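Local coordinates for putative periplasmic protein (Bacteroides eggerthii, PDB 4HBR) that is of unknown function, a putative periplasmic protein of the PF11396 family with a beta-lactamase-like fold built on antiparallel strands, at residues T57-L62 / Q84-V89. Numbering follows the deposited sequence.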
loop_
_atom_site.group_PDB
_atom_site.type_symbol
_atom_site.label_atom_id
_atom_site.label_comp_id
_atom_site.label_asym_id
_atom_site.label_seq_id
_atom_site.Cartn_x
_atom_site.Cartn_y
_atom_site.Cartn_z
ATOM N N THR A 57 -0.572 -0.466 -4.659
ATOM C CA THR A 57 -1.351 -1.417 -5.472
ATOM C C THR A 57 -1.736 -2.577 -4.565
ATOM O O THR A 57 -0.842 -3.278 -4.078
ATOM C CB THR A 57 -0.528 -1.871 -6.704
ATOM O OG1 THR A 57 -0.233 -0.735 -7.505
ATOM C CG2 THR A 57 -1.226 -2.918 -7.555
ATOM N N ASP A 58 -3.054 -2.771 -4.312
ATOM C CA ASP A 58 -3.496 -3.882 -3.478
ATOM C C ASP A 58 -3.585 -5.123 -4.321
ATOM O O ASP A 58 -4.579 -5.360 -4.992
ATOM C CB ASP A 58 -4.825 -3.604 -2.755
ATOM C CG ASP A 58 -4.744 -2.596 -1.627
ATOM O OD1 ASP A 58 -3.611 -2.299 -1.170
ATOM O OD2 ASP A 58 -5.810 -2.126 -1.182
ATOM N N TRP A 59 -2.513 -5.896 -4.308
ATOM C CA TRP A 59 -2.375 -7.177 -4.988
ATOM C C TRP A 59 -3.294 -8.202 -4.330
ATOM O O TRP A 59 -3.757 -9.115 -5.005
ATOM C CB TRP A 59 -0.914 -7.630 -4.873
ATOM C CG TRP A 59 0.041 -7.035 -5.866
ATOM C CD1 TRP A 59 -0.259 -6.564 -7.116
ATOM C CD2 TRP A 59 1.481 -7.081 -5.788
ATOM N NE1 TRP A 59 0.901 -6.246 -7.793
ATOM C CE2 TRP A 59 1.984 -6.559 -7.007
ATOM C CE3 TRP A 59 2.395 -7.469 -4.783
ATOM C CZ2 TRP A 59 3.350 -6.432 -7.260
ATOM C CZ3 TRP A 59 3.754 -7.333 -5.026
ATOM C CH2 TRP A 59 4.223 -6.848 -6.261
ATOM N N GLU A 60 -3.526 -8.057 -2.990
ATOM C CA GLU A 60 -4.403 -8.843 -2.110
ATOM C C GLU A 60 -3.903 -10.264 -1.800
ATOM O O GLU A 60 -4.077 -10.721 -0.667
ATOM C CB GLU A 60 -5.838 -8.926 -2.681
ATOM C CG GLU A 60 -6.559 -7.586 -2.650
ATOM C CD GLU A 60 -7.968 -7.530 -3.209
ATOM O OE1 GLU A 60 -8.475 -8.561 -3.711
ATOM O OE2 GLU A 60 -8.564 -6.430 -3.152
ATOM N N THR A 61 -3.328 -10.964 -2.787
ATOM C CA THR A 61 -2.870 -12.345 -2.645
ATOM C C THR A 61 -1.348 -12.461 -2.825
ATOM O O THR A 61 -0.746 -11.662 -3.533
ATOM C CB THR A 61 -3.640 -13.245 -3.640
ATOM O OG1 THR A 61 -3.546 -12.700 -4.966
ATOM C CG2 THR A 61 -5.118 -13.400 -3.252
ATOM N N LEU A 62 -0.742 -13.475 -2.200
ATOM C CA LEU A 62 0.697 -13.748 -2.247
ATOM C C LEU A 62 1.195 -14.246 -3.595
ATOM O O LEU A 62 2.410 -14.284 -3.817
ATOM C CB LEU A 62 1.087 -14.772 -1.168
ATOM C CG LEU A 62 0.920 -14.343 0.291
ATOM C CD1 LEU A 62 1.077 -15.534 1.201
ATOM C CD2 LEU A 62 1.890 -13.277 0.659
ATOM N N GLN A 84 -4.772 -11.078 4.833
ATOM C CA GLN A 84 -5.870 -10.110 4.703
ATOM C C GLN A 84 -5.640 -9.136 3.555
ATOM O O GLN A 84 -6.599 -8.649 2.976
ATOM C CB GLN A 84 -6.054 -9.307 5.999
ATOM C CG GLN A 84 -6.029 -10.139 7.291
ATOM C CD GLN A 84 -7.381 -10.679 7.675
ATOM O OE1 GLN A 84 -8.341 -9.932 7.903
ATOM N NE2 GLN A 84 -7.467 -11.985 7.824
ATOM N N ASN A 85 -4.386 -8.801 3.272
ATOM C CA ASN A 85 -4.026 -7.865 2.213
ATOM C C ASN A 85 -2.549 -7.981 1.864
ATOM O O ASN A 85 -1.735 -8.395 2.686
ATOM C CB ASN A 85 -4.343 -6.411 2.629
ATOM C CG ASN A 85 -4.584 -5.464 1.463
ATOM O OD1 ASN A 85 -4.628 -5.864 0.289
ATOM N ND2 ASN A 85 -4.738 -4.181 1.766
ATOM N N VAL A 86 -2.222 -7.630 0.621
ATOM C CA VAL A 86 -0.875 -7.614 0.059
ATOM C C VAL A 86 -0.793 -6.354 -0.773
ATOM O O VAL A 86 -1.570 -6.188 -1.713
ATOM C CB VAL A 86 -0.504 -8.888 -0.751
ATOM C CG1 VAL A 86 0.894 -8.741 -1.349
ATOM C CG2 VAL A 86 -0.590 -10.149 0.093
ATOM N N THR A 87 0.123 -5.462 -0.428
ATOM C CA THR A 87 0.268 -4.174 -1.100
ATOM C C THR A 87 1.678 -3.976 -1.660
ATOM O O THR A 87 2.663 -4.206 -0.959
ATOM C CB THR A 87 -0.092 -3.038 -0.118
ATOM O OG1 THR A 87 -1.373 -3.300 0.464
ATOM C CG2 THR A 87 -0.101 -1.661 -0.775
ATOM N N TRP A 88 1.766 -3.510 -2.910
ATOM C CA TRP A 88 3.039 -3.146 -3.536
ATOM C C TRP A 88 3.126 -1.644 -3.404
ATOM O O TRP A 88 2.248 -0.922 -3.883
ATOM C CB TRP A 88 3.068 -3.629 -4.966
ATOM C CG TRP A 88 4.272 -3.294 -5.793
ATOM C CD1 TRP A 88 4.251 -2.645 -6.987
ATOM C CD2 TRP A 88 5.602 -3.848 -5.661
ATOM N NE1 TRP A 88 5.491 -2.707 -7.586
ATOM C CE2 TRP A 88 6.332 -3.457 -6.808
ATOM C CE3 TRP A 88 6.264 -4.601 -4.661
ATOM C CZ2 TRP A 88 7.650 -3.875 -7.041
ATOM C CZ3 TRP A 88 7.587 -4.982 -4.876
ATOM C CH2 TRP A 88 8.254 -4.644 -6.064
ATOM N N VAL A 89 4.112 -1.192 -2.632
ATOM C CA VAL A 89 4.295 0.212 -2.282
ATOM C C VAL A 89 5.445 0.750 -3.077
ATOM O O VAL A 89 6.545 0.192 -3.018
ATOM C CB VAL A 89 4.491 0.431 -0.752
ATOM C CG1 VAL A 89 4.511 1.922 -0.414
ATOM C CG2 VAL A 89 3.415 -0.288 0.066
HETATM O O HOH W 1 2.283 0.448 -6.439
#
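Thr57 and Trp88 form a hydrogen-bonded antiparallel pair in which both amides and both carbonyls are used: Thr57 N donates to Trp88 O at 3.0 Å, and Trp88 N returns a bond to Thr57 O at 2.9 Å. Trp88 O accepts a second hydrogen bond, from a water that also bonds Thr57 OG1, tying side chain and strand pair together. At the next, non-hydrogen-bonded pair the link passes to side chains, with Thr87 OG1 donating to Asp58 OD1 at 2.9 Å. The hydroxyl meets the anti side of the carboxylate, 35° out of its plane, and the same OD1 forms a salt bridge with Arg43, so this buried acceptor has two partners and its negative charge is probably stabilised. Beyond Asp58 the chain leaves the strand, yet Val86 O remains satisfied: Glu60 N reaches it at 3.0 Å, in the carbonyl plane on a lone pair, while Trp59 N adds a weak, bent bond. Asn85 OD1 turns back to accept a weak bond from Val86 N.

On the face carrying Thr57 and Trp88, the Trp59 indole lies in an offset stack on Trp88, its six-membered ring over the five-membered ring with planes 19° apart. With CG anti to the backbone N (chi1 177°), the Trp88 indole lies alongside that of Trp59. Trp88 CB sits 3.5 Å from the centroid of the Trp59 six-membered ring, almost on the normal, a CH-pi contact. Val86 CG1 meets the edge of the Trp59 ring in plane, and Phe40 packs edge-to-face with it. Val86 CG2 touches Leu62 CD2 at 4.0 Å. The backbone pair and the loop N-H bonds to Val86 O join strands 52-58 and 82-90, sheet neighbours connected through helix 67-75, in an all-antiparallel sheet with strands in sequence order.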